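Local coordinates for suppressor protein MPT5 (Saccharomyces cerevisiae, PDB 5BZ1) that binds, through its PUF domain, specific sequences in the 3' untranslated regions of messenger RNAs and regulates their expression after transcription, at residues 40-45 and 67-72; 52-57 and 89-94; 80-85 and 103-108; 107-112 and 149-154. All coordinates share one frame; numbering follows the deposited sequence.

Interaction 1 of 4, residues 40-45 and 67-72; sequences MVRDLM and QKLCDY. With nucleotides of chain B.
The guanidinium of R42 is met edge-on from two sides: Y72 O lies near its plane beyond NH1, and the neighbouring D43 carboxylate lies in plane beside NE. This links two successive Pumilio repeats of the PUF domain, R42 belonging to the first and Y72 to the second. R42 NH1 donates to Y72 O at 2.8 Å with an N-H...O angle of 148°, gripping a carbonyl in the loop that follows helix 62-69. A bend at chi3 (63°) in the otherwise extended arginine chain swings the group toward that loop. Along another edge, R42 NE makes a salt bridge to D43 OD1 at 3.1 Å, entering from above the carboxylate plane, with a weak second bond from NH2. Arginine, with N-H groups on several sides of one flat cation, can serve both partners, and the two bonds limit its rotation; Q77 also donates to D43 OD1. Below the polar layer the contact turns apolar. R42 CG rests near L69 CD1, and flexible M45 slides past L69 in the opposite direction, its SD 3.8 Å from L69 CD2. On the RNA side of the same helix, Q67 NE2 donates a nearly straight bond of 2.8 Å to O4 of U9 in chain B.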
# COMPACT_ATOMS: atom_id res chain seq x y z
N MET A 40 41.88 -1.59 9.53
CA MET A 40 42.75 -0.42 9.68
C MET A 40 42.32 0.75 8.81
O MET A 40 42.30 1.90 9.27
CB MET A 40 44.21 -0.78 9.41
CG MET A 40 45.17 0.33 9.79
SD MET A 40 46.89 -0.17 9.63
CE MET A 40 46.95 -0.52 7.87
N VAL A 41 41.97 0.49 7.55
CA VAL A 41 41.51 1.56 6.68
C VAL A 41 40.17 2.09 7.17
O VAL A 41 39.87 3.27 7.00
CB VAL A 41 41.45 1.15 5.18
CG1 VAL A 41 40.16 0.39 4.87
CG2 VAL A 41 41.56 2.37 4.30
N ARG A 42 39.37 1.22 7.78
CA ARG A 42 38.06 1.60 8.31
C ARG A 42 38.24 2.59 9.45
O ARG A 42 37.64 3.67 9.45
CB ARG A 42 37.31 0.35 8.80
CG ARG A 42 35.95 0.64 9.43
CD ARG A 42 35.44 -0.57 10.21
NE ARG A 42 36.31 -0.88 11.33
CZ ARG A 42 36.31 -2.03 12.00
NH1 ARG A 42 35.46 -3.00 11.67
NH2 ARG A 42 37.15 -2.21 13.00
N ASP A 43 39.07 2.21 10.42
CA ASP A 43 39.30 3.01 11.61
C ASP A 43 39.98 4.35 11.30
O ASP A 43 39.59 5.38 11.85
CB ASP A 43 40.12 2.21 12.63
CG ASP A 43 39.39 0.98 13.13
OD1 ASP A 43 38.14 0.94 13.01
OD2 ASP A 43 40.05 0.05 13.63
N LEU A 44 40.98 4.33 10.42
CA LEU A 44 41.68 5.56 10.03
C LEU A 44 40.72 6.52 9.31
O LEU A 44 40.65 7.71 9.64
CB LEU A 44 42.87 5.23 9.13
CG LEU A 44 44.09 4.58 9.79
CD1 LEU A 44 45.03 3.97 8.76
CD2 LEU A 44 44.83 5.59 10.64
N MET A 45 40.00 5.99 8.34
CA MET A 45 39.02 6.73 7.56
C MET A 45 37.96 7.37 8.45
O MET A 45 37.62 8.55 8.30
CB MET A 45 38.35 5.77 6.58
CG MET A 45 37.35 6.34 5.63
SD MET A 45 36.48 4.97 4.85
CE MET A 45 37.85 3.94 4.31
N GLN A 67 27.76 3.81 2.23
CA GLN A 67 27.06 2.54 2.10
C GLN A 67 27.99 1.35 2.28
O GLN A 67 27.64 0.39 2.96
CB GLN A 67 26.36 2.45 0.74
CG GLN A 67 25.15 3.35 0.58
CD GLN A 67 24.48 3.18 -0.77
OE1 GLN A 67 23.81 2.18 -1.02
NE2 GLN A 67 24.66 4.16 -1.65
N LYS A 68 29.17 1.41 1.68
CA LYS A 68 30.15 0.33 1.82
C LYS A 68 30.55 0.20 3.29
O LYS A 68 30.61 -0.90 3.84
CB LYS A 68 31.39 0.59 0.97
CG LYS A 68 32.16 -0.68 0.62
CD LYS A 68 31.27 -1.62 -0.18
CE LYS A 68 31.91 -2.98 -0.36
NZ LYS A 68 31.27 -3.72 -1.48
N LEU A 69 30.81 1.34 3.91
CA LEU A 69 31.21 1.42 5.31
C LEU A 69 30.20 0.71 6.22
O LEU A 69 30.58 0.09 7.21
CB LEU A 69 31.35 2.89 5.70
CG LEU A 69 32.58 3.36 6.48
CD1 LEU A 69 33.77 2.44 6.28
CD2 LEU A 69 32.93 4.78 6.06
N CYS A 70 28.91 0.79 5.86
CA CYS A 70 27.86 0.13 6.63
C CYS A 70 28.05 -1.39 6.76
O CYS A 70 27.52 -2.01 7.69
CB CYS A 70 26.48 0.41 6.02
SG CYS A 70 25.88 2.08 6.33
N ASP A 71 28.81 -1.98 5.85
CA ASP A 71 29.07 -3.41 5.88
C ASP A 71 30.23 -3.77 6.80
O ASP A 71 30.48 -4.95 7.05
CB ASP A 71 29.34 -3.94 4.47
CG ASP A 71 28.09 -3.99 3.61
OD1 ASP A 71 26.98 -4.14 4.17
OD2 ASP A 71 28.21 -3.90 2.37
N TYR A 72 30.94 -2.77 7.32
CA TYR A 72 32.17 -3.01 8.07
C TYR A 72 32.25 -2.32 9.44
O TYR A 72 33.03 -2.73 10.30
CB TYR A 72 33.39 -2.61 7.22
CG TYR A 72 33.49 -3.35 5.91
CD1 TYR A 72 34.09 -4.60 5.85
CD2 TYR A 72 32.99 -2.81 4.74
CE1 TYR A 72 34.19 -5.29 4.65
CE2 TYR A 72 33.09 -3.49 3.54
CZ TYR A 72 33.69 -4.72 3.50
OH TYR A 72 33.79 -5.40 2.31
P U B 9 20.99 3.17 -10.41
OP1 U B 9 21.67 2.13 -9.60
OP2 U B 9 19.62 3.60 -10.06
O5' U B 9 21.92 4.46 -10.43
C5' U B 9 21.51 5.68 -11.04
C4' U B 9 22.30 6.83 -10.49
O4' U B 9 21.99 7.00 -9.08
C3' U B 9 23.81 6.65 -10.52
O3' U B 9 24.36 7.02 -11.77
C2' U B 9 24.30 7.50 -9.36
O2' U B 9 24.42 8.86 -9.74
C1' U B 9 23.14 7.37 -8.36
N1 U B 9 23.38 6.35 -7.31
C2 U B 9 24.15 6.72 -6.21
O2 U B 9 24.64 7.83 -6.09
N3 U B 9 24.32 5.74 -5.26
C4 U B 9 23.81 4.46 -5.30
O4 U B 9 24.06 3.69 -4.36
C5 U B 9 23.02 4.16 -6.46
C6 U B 9 22.83 5.09 -7.40

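Interaction 2 of 4, residues 52-57 and 89-94; sequences FFLDLI and VFQISI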
# COMPACT_ATOMS: atom_id res chain seq x y z
N PHE A 52 32.12 14.99 8.74
CA PHE A 52 31.53 15.23 7.42
C PHE A 52 30.50 14.18 7.03
O PHE A 52 30.17 14.05 5.84
CB PHE A 52 32.63 15.26 6.36
CG PHE A 52 33.73 16.24 6.64
CD1 PHE A 52 33.65 17.55 6.18
CD2 PHE A 52 34.86 15.86 7.34
CE1 PHE A 52 34.67 18.46 6.43
CE2 PHE A 52 35.89 16.76 7.60
CZ PHE A 52 35.79 18.06 7.14
N PHE A 53 29.99 13.44 8.01
CA PHE A 53 29.02 12.37 7.76
C PHE A 53 27.83 12.81 6.90
O PHE A 53 27.48 12.14 5.94
CB PHE A 53 28.52 11.79 9.08
CG PHE A 53 29.43 10.74 9.66
CD1 PHE A 53 30.20 9.94 8.83
CD2 PHE A 53 29.52 10.56 11.04
CE1 PHE A 53 31.04 8.98 9.35
CE2 PHE A 53 30.36 9.59 11.57
CZ PHE A 53 31.12 8.80 10.72
N LEU A 54 27.23 13.95 7.25
CA LEU A 54 26.08 14.45 6.50
C LEU A 54 26.48 14.83 5.08
O LEU A 54 25.76 14.52 4.12
CB LEU A 54 25.44 15.64 7.21
CG LEU A 54 24.25 16.25 6.46
CD1 LEU A 54 23.13 15.22 6.30
CD2 LEU A 54 23.72 17.50 7.16
N ASP A 55 27.63 15.49 4.95
CA ASP A 55 28.12 15.93 3.65
C ASP A 55 28.34 14.74 2.71
O ASP A 55 27.92 14.77 1.56
CB ASP A 55 29.44 16.71 3.82
CG ASP A 55 29.36 17.76 4.92
OD1 ASP A 55 29.34 18.97 4.59
OD2 ASP A 55 29.31 17.38 6.10
N LEU A 56 28.99 13.70 3.22
CA LEU A 56 29.29 12.51 2.44
C LEU A 56 28.03 11.74 2.03
O LEU A 56 27.92 11.27 0.90
CB LEU A 56 30.25 11.60 3.21
CG LEU A 56 31.61 12.22 3.52
CD1 LEU A 56 32.49 11.26 4.29
CD2 LEU A 56 32.29 12.66 2.24
N ILE A 57 27.09 11.62 2.97
CA ILE A 57 25.81 10.96 2.72
C ILE A 57 25.08 11.58 1.52
O ILE A 57 24.40 10.89 0.77
CB ILE A 57 24.93 11.00 3.99
CG1 ILE A 57 25.34 9.88 4.95
CG2 ILE A 57 23.45 10.89 3.66
CD1 ILE A 57 24.76 10.02 6.35
N VAL A 89 17.26 13.51 8.87
CA VAL A 89 16.67 12.45 8.04
C VAL A 89 15.74 12.95 6.93
O VAL A 89 15.66 12.33 5.88
CB VAL A 89 15.95 11.37 8.89
CG1 VAL A 89 16.97 10.56 9.69
CG2 VAL A 89 14.93 12.01 9.83
N PHE A 90 15.05 14.07 7.16
CA PHE A 90 14.19 14.63 6.11
C PHE A 90 15.02 15.10 4.93
O PHE A 90 14.72 14.76 3.78
CB PHE A 90 13.33 15.79 6.63
CG PHE A 90 12.51 16.45 5.55
CD1 PHE A 90 11.35 15.85 5.08
CD2 PHE A 90 12.90 17.66 4.99
CE1 PHE A 90 10.59 16.44 4.08
CE2 PHE A 90 12.14 18.27 3.99
CZ PHE A 90 10.98 17.65 3.54
N GLN A 91 16.04 15.89 5.21
CA GLN A 91 16.94 16.41 4.18
C GLN A 91 17.61 15.28 3.41
O GLN A 91 17.76 15.33 2.19
CB GLN A 91 18.00 17.30 4.82
CG GLN A 91 19.14 17.69 3.88
CD GLN A 91 20.24 18.43 4.59
OE1 GLN A 91 20.26 18.50 5.82
NE2 GLN A 91 21.17 18.99 3.83
N ILE A 92 18.01 14.25 4.14
CA ILE A 92 18.66 13.10 3.55
C ILE A 92 17.71 12.29 2.66
O ILE A 92 18.07 11.89 1.56
CB ILE A 92 19.25 12.20 4.65
CG1 ILE A 92 20.39 12.93 5.38
CG2 ILE A 92 19.76 10.90 4.05
CD1 ILE A 92 20.86 12.23 6.65
N SER A 93 16.49 12.07 3.14
CA SER A 93 15.52 11.22 2.45
C SER A 93 15.05 11.79 1.10
O SER A 93 14.78 11.03 0.17
CB SER A 93 14.32 10.93 3.35
OG SER A 93 14.74 10.34 4.56
N ILE A 94 14.95 13.11 1.00
CA ILE A 94 14.53 13.75 -0.24
C ILE A 94 15.68 13.89 -1.23
O ILE A 94 15.49 14.28 -2.38
CB ILE A 94 13.94 15.15 -0.00
CG1 ILE A 94 15.00 16.10 0.56
CG2 ILE A 94 12.72 15.08 0.92
CD1 ILE A 94 14.49 17.51 0.80
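One turn of helix before I92, the residue on which L54 and I57 pack, the carbonyl oxygen V89 O is gripped twice by S93. S93 N reaches V89 O at 2.9 Å, and S93 OG reaches it at 2.6 Å, from opposite faces of the carbonyl plane. Serine suits this buried site because its short side chain can fold back on its own helix and give its proton to a main-chain acceptor. The contact itself is apolar. L54 CD1 lies 3.7 Å from I92 CG1 and nearly as close to I92 CD1, while I57 CG2 meets I92 CG2 at 3.7 Å. With CG1 of I92 beside the backbone N (chi1 -66°), CG2 turns to I57 and the CG1-CD1 arm to L54, though I57 CG2 also comes near CG1; a beta-branched chain makes this division easy. The two short helices, 53-57 and 89-93, belong to the second and third Pumilio repeats and run side by side, their axes 11.0 Å apart and inclined by 21°, consistent with corresponding helices of stacked PUF repeats. Cutting I92 back to an alanine is likely to open a gap between the helices, leaving L54 CD1 and I57 CG2 without their shared neighbour. At the exposed margin, Q91 crosses L54 at a slant with its extended chain, Q91 OE1 3.8 Å from L54 CD2.

Interaction 3 of 4, residues 80-85 and 103-108; sequences LLIQTI and QKIIDT. With nucleotides of chain B.
Apolar contact between helices 75-85 and 98-107 centres on I105, which serves two partners through different branches. I105 CD1 meets L81 CD2 tip to tip at 4.2 Å, while I105 CG2, held beside the carbonyl carbon by a chi1 of -69°, packs 3.9 Å from I82 CD1 as the two isoleucines slide past each other. All three are buried, and branched aliphatics fill such a seam without needing polar partners. A second kind of interaction stays within each segment. T84 OG1 donates to L80 O at 2.7 Å and T108 OG1 to K104 O at 3.0 Å, so each threonine satisfies its hydroxyl on the preceding turn; the second lies just where its helix ends. Contact with RNA is the third kind. Q103 NE2 gives a bond of 2.9 Å, at 165°, to O4 of U7 in chain B, and the same nitrogen is hydrogen-bonded to T99 OG1, which helps set the amide. A leucine in place of Q103 would probably leave U7 O4 without its donor and T99 without its amide partner. Such a glutamine, projecting from a helix that packs through I105 against helix 75-85, is typical of base recognition on the concave face of PUF repeats.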
# COMPACT_ATOMS: atom_id res chain seq x y z
N LEU A 80 27.45 6.04 16.51
CA LEU A 80 27.95 7.41 16.46
C LEU A 80 27.57 8.09 15.15
O LEU A 80 27.19 9.27 15.15
CB LEU A 80 29.46 7.44 16.69
CG LEU A 80 30.12 8.82 16.65
CD1 LEU A 80 29.40 9.78 17.58
CD2 LEU A 80 31.60 8.74 17.00
N LEU A 81 27.67 7.36 14.04
CA LEU A 81 27.25 7.87 12.73
C LEU A 81 25.78 8.29 12.75
O LEU A 81 25.42 9.38 12.29
CB LEU A 81 27.48 6.82 11.64
CG LEU A 81 26.73 6.99 10.32
CD1 LEU A 81 27.16 8.26 9.60
CD2 LEU A 81 26.91 5.79 9.40
N ILE A 82 24.93 7.43 13.30
CA ILE A 82 23.50 7.70 13.36
C ILE A 82 23.20 8.83 14.34
O ILE A 82 22.33 9.66 14.08
CB ILE A 82 22.71 6.42 13.72
CG1 ILE A 82 22.81 5.41 12.57
CG2 ILE A 82 21.25 6.74 14.00
CD1 ILE A 82 22.14 4.07 12.86
N GLN A 83 23.93 8.87 15.45
CA GLN A 83 23.81 9.96 16.42
C GLN A 83 24.09 11.31 15.77
O GLN A 83 23.50 12.32 16.14
CB GLN A 83 24.75 9.74 17.60
CG GLN A 83 24.11 9.08 18.82
CD GLN A 83 25.13 8.52 19.79
OE1 GLN A 83 26.34 8.51 19.52
NE2 GLN A 83 24.66 8.06 20.95
N THR A 84 25.01 11.31 14.80
CA THR A 84 25.43 12.55 14.15
C THR A 84 24.36 13.08 13.18
O THR A 84 24.15 14.29 13.10
CB THR A 84 26.75 12.35 13.38
OG1 THR A 84 27.74 11.79 14.26
CG2 THR A 84 27.26 13.68 12.83
N ILE A 85 23.68 12.19 12.48
CA ILE A 85 22.83 12.60 11.37
C ILE A 85 21.32 12.41 11.54
O ILE A 85 20.55 12.81 10.66
CB ILE A 85 23.28 11.95 10.03
CG1 ILE A 85 23.29 10.42 10.14
CG2 ILE A 85 24.66 12.45 9.62
CD1 ILE A 85 21.98 9.75 9.78
N GLN A 103 18.80 4.33 3.21
CA GLN A 103 18.24 3.00 3.01
C GLN A 103 19.23 1.93 3.48
O GLN A 103 18.85 0.96 4.14
CB GLN A 103 17.89 2.76 1.54
CG GLN A 103 16.65 3.49 1.04
CD GLN A 103 16.51 3.41 -0.47
OE1 GLN A 103 16.45 2.33 -1.04
NE2 GLN A 103 16.48 4.58 -1.12
N LYS A 104 20.50 2.11 3.12
CA LYS A 104 21.54 1.16 3.50
C LYS A 104 21.76 1.16 5.01
O LYS A 104 21.91 0.10 5.63
CB LYS A 104 22.85 1.49 2.78
CG LYS A 104 23.96 0.46 3.02
CD LYS A 104 23.50 -0.94 2.61
CE LYS A 104 24.57 -1.99 2.90
NZ LYS A 104 25.74 -1.89 2.00
N ILE A 105 21.77 2.36 5.60
CA ILE A 105 21.94 2.50 7.04
C ILE A 105 20.83 1.78 7.81
O ILE A 105 21.11 0.98 8.71
CB ILE A 105 22.00 3.98 7.46
CG1 ILE A 105 23.30 4.62 6.96
CG2 ILE A 105 21.90 4.13 8.97
CD1 ILE A 105 23.38 6.12 7.16
N ILE A 106 19.59 2.05 7.44
CA ILE A 106 18.44 1.37 8.03
C ILE A 106 18.55 -0.14 7.83
O ILE A 106 18.27 -0.92 8.75
CB ILE A 106 17.11 1.86 7.40
CG1 ILE A 106 16.84 3.31 7.78
CG2 ILE A 106 15.93 0.98 7.82
CD1 ILE A 106 15.79 3.99 6.92
N ASP A 107 18.98 -0.55 6.64
CA ASP A 107 19.04 -1.97 6.29
C ASP A 107 20.07 -2.74 7.12
O ASP A 107 19.99 -3.96 7.23
CB ASP A 107 19.36 -2.12 4.80
CG ASP A 107 18.99 -3.49 4.27
OD1 ASP A 107 17.84 -3.93 4.50
OD2 ASP A 107 19.84 -4.12 3.61
N THR A 108 21.03 -2.01 7.70
CA THR A 108 22.11 -2.64 8.45
C THR A 108 22.23 -2.19 9.91
O THR A 108 23.32 -2.21 10.48
CB THR A 108 23.48 -2.41 7.77
OG1 THR A 108 23.75 -1.01 7.69
CG2 THR A 108 23.49 -3.01 6.37
P U B 7 12.40 6.74 -11.57
OP1 U B 7 12.81 8.15 -11.36
OP2 U B 7 12.06 6.29 -12.95
O5' U B 7 13.56 5.79 -11.00
C5' U B 7 14.83 5.70 -11.65
C4' U B 7 15.53 4.39 -11.35
O4' U B 7 16.20 4.48 -10.06
C3' U B 7 14.62 3.16 -11.27
O3' U B 7 15.33 2.01 -11.76
C2' U B 7 14.40 3.01 -9.77
O2' U B 7 14.03 1.72 -9.35
C1' U B 7 15.77 3.42 -9.23
N1 U B 7 15.78 3.88 -7.84
C2 U B 7 16.26 2.99 -6.88
O2 U B 7 16.64 1.86 -7.15
N3 U B 7 16.27 3.46 -5.59
C4 U B 7 15.86 4.71 -5.17
O4 U B 7 15.93 4.98 -3.96
C5 U B 7 15.39 5.57 -6.21
C6 U B 7 15.37 5.14 -7.49

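Interaction 4 of 4, residues 107-112 and 149-154; sequences DTVDNE and IFKFSP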
# COMPACT_ATOMS: atom_id res chain seq x y z
N ASP A 107 18.98 -0.55 6.64
CA ASP A 107 19.04 -1.97 6.29
C ASP A 107 20.07 -2.74 7.12
O ASP A 107 19.99 -3.96 7.23
CB ASP A 107 19.36 -2.12 4.80
CG ASP A 107 18.99 -3.49 4.27
OD1 ASP A 107 17.84 -3.93 4.50
OD2 ASP A 107 19.84 -4.12 3.61
N THR A 108 21.03 -2.01 7.70
CA THR A 108 22.11 -2.64 8.45
C THR A 108 22.23 -2.19 9.91
O THR A 108 23.32 -2.21 10.48
CB THR A 108 23.48 -2.41 7.77
OG1 THR A 108 23.75 -1.01 7.69
CG2 THR A 108 23.49 -3.01 6.37
N VAL A 109 21.11 -1.77 10.51
CA VAL A 109 21.14 -1.40 11.93
C VAL A 109 21.54 -2.60 12.80
O VAL A 109 21.16 -3.73 12.51
CB VAL A 109 19.79 -0.83 12.43
CG1 VAL A 109 19.56 0.56 11.88
CG2 VAL A 109 18.64 -1.77 12.07
N ASP A 110 22.31 -2.33 13.85
CA ASP A 110 22.83 -3.39 14.71
C ASP A 110 21.91 -3.71 15.88
O ASP A 110 21.86 -4.85 16.35
CB ASP A 110 24.20 -3.00 15.26
CG ASP A 110 25.25 -2.84 14.17
OD1 ASP A 110 25.47 -3.80 13.41
OD2 ASP A 110 25.84 -1.74 14.08
N ASN A 111 21.19 -2.70 16.36
CA ASN A 111 20.44 -2.84 17.60
C ASN A 111 19.30 -1.83 17.74
O ASN A 111 19.12 -0.95 16.89
CB ASN A 111 21.38 -2.73 18.80
CG ASN A 111 22.19 -1.44 18.79
OD1 ASN A 111 21.64 -0.34 18.66
ND2 ASN A 111 23.51 -1.57 18.90
N GLU A 112 18.57 -1.96 18.84
CA GLU A 112 17.40 -1.13 19.13
C GLU A 112 17.77 0.34 19.33
O GLU A 112 17.02 1.24 18.93
CB GLU A 112 16.72 -1.65 20.40
CG GLU A 112 15.37 -1.01 20.71
CD GLU A 112 14.21 -1.84 20.21
OE1 GLU A 112 14.45 -2.79 19.44
OE2 GLU A 112 13.05 -1.55 20.60
N ILE A 149 9.32 0.63 6.97
CA ILE A 149 8.14 -0.20 7.09
C ILE A 149 8.49 -1.69 7.09
O ILE A 149 7.88 -2.47 7.82
CB ILE A 149 7.12 0.13 5.96
CG1 ILE A 149 6.43 1.46 6.26
CG2 ILE A 149 6.09 -0.96 5.81
CD1 ILE A 149 5.54 1.96 5.12
N PHE A 150 9.47 -2.08 6.29
CA PHE A 150 9.85 -3.49 6.19
C PHE A 150 10.95 -3.92 7.15
O PHE A 150 11.08 -5.11 7.46
CB PHE A 150 10.23 -3.84 4.75
CG PHE A 150 9.06 -3.89 3.81
CD1 PHE A 150 8.14 -4.93 3.88
CD2 PHE A 150 8.89 -2.91 2.85
CE1 PHE A 150 7.06 -4.98 3.02
CE2 PHE A 150 7.81 -2.95 1.98
CZ PHE A 150 6.90 -3.99 2.06
N LYS A 151 11.73 -2.96 7.64
CA LYS A 151 12.86 -3.27 8.52
C LYS A 151 12.50 -3.14 10.01
O LYS A 151 12.96 -3.94 10.83
CB LYS A 151 14.05 -2.36 8.19
CG LYS A 151 15.31 -2.63 9.01
CD LYS A 151 15.94 -3.97 8.64
CE LYS A 151 17.26 -4.18 9.38
NZ LYS A 151 17.91 -5.47 9.03
N PHE A 152 11.68 -2.15 10.35
CA PHE A 152 11.38 -1.86 11.75
C PHE A 152 10.11 -2.54 12.24
O PHE A 152 9.24 -2.91 11.45
CB PHE A 152 11.24 -0.35 11.96
CG PHE A 152 12.50 0.43 11.69
CD1 PHE A 152 13.75 -0.19 11.67
CD2 PHE A 152 12.44 1.80 11.47
CE1 PHE A 152 14.91 0.53 11.42
CE2 PHE A 152 13.60 2.54 11.22
CZ PHE A 152 14.83 1.90 11.20
N SER A 153 10.01 -2.71 13.56
CA SER A 153 8.79 -3.21 14.18
C SER A 153 7.67 -2.18 14.05
O SER A 153 7.93 -0.97 14.13
CB SER A 153 9.02 -3.49 15.66
OG SER A 153 7.81 -3.87 16.30
N PRO A 154 6.43 -2.64 13.83
CA PRO A 154 5.26 -1.76 13.75
C PRO A 154 5.10 -0.88 15.00
O PRO A 154 4.46 0.17 14.91
CB PRO A 154 4.09 -2.74 13.63
CG PRO A 154 4.69 -3.91 12.90
CD PRO A 154 6.09 -4.03 13.46
O HOH W 1 20.40 -5.12 10.43
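K151 leaves its backbone with CG opposite the main-chain nitrogen (chi1 -177°), bends once at chi2 (69°) and then runs straight, which carries its ammonium across to the end of helix 98-107. V109 contributes the complementary torsion: its CG2 branch sits between N and the carbonyl carbon, on the side where the lysine stem passes. K151 NZ donates to D107 O at 3.1 Å, arriving 52° out of the carbonyl plane rather than on a lone pair. The helix end would probably add partial negative charge at this carbonyl, and a long flexible cation suits that place. The D107 carboxylate adds charge of the opposite sign nearby, although D107 OD1 remains 4.8 Å from K151 NZ. A water accepts from K151 NZ at 2.9 Å and donates to V109 O at 2.6 Å, so the lysine reaches two carbonyls two residues apart, directly at the helix end and through solvent in the loop. The contact joins the third and fourth Pumilio repeats of the PUF domain, linking the loop after helix 98-107 to the end of helix 141-151. Beneath the charge, K151 and V109 slide past each other, with V109 CG2 3.9 Å from K151 CE. V109 CG2 also approaches the edge of the F152 ring, 4.4 Å from CE1. That phenylalanine is buried, its side chain also touching I115 and I119 of helix 112-121. Valine's compact branched shape lets it touch both the lysine's aliphatic stem and the aromatic edge. Farther along the loop, N111 occupies the N-cap of helix 112-121, its OD1 accepting from Q114 N.

In the fold
All four contacts join parts of neighbouring Pumilio repeats, with 80-85 spanning a repeat boundary, along one side of the chain's centre. Interaction 3 is wholly buried and apolar between its segments; interaction 2 is apolar but partly buried, and F53 packs on L81, T84 and I85 to connect the two. Interactions 1 and 4 instead bring a long cationic side chain to a backbone carbonyl near the end of a helix in the adjacent repeat, arginine in one and lysine, with water, in the other. Interaction 3 bridges these: K104 reaches Q67 O of interaction 1, and D107 and T108 are shared with interaction 4. Interactions 1 and 3 also carry the glutamines that contact RNA bases.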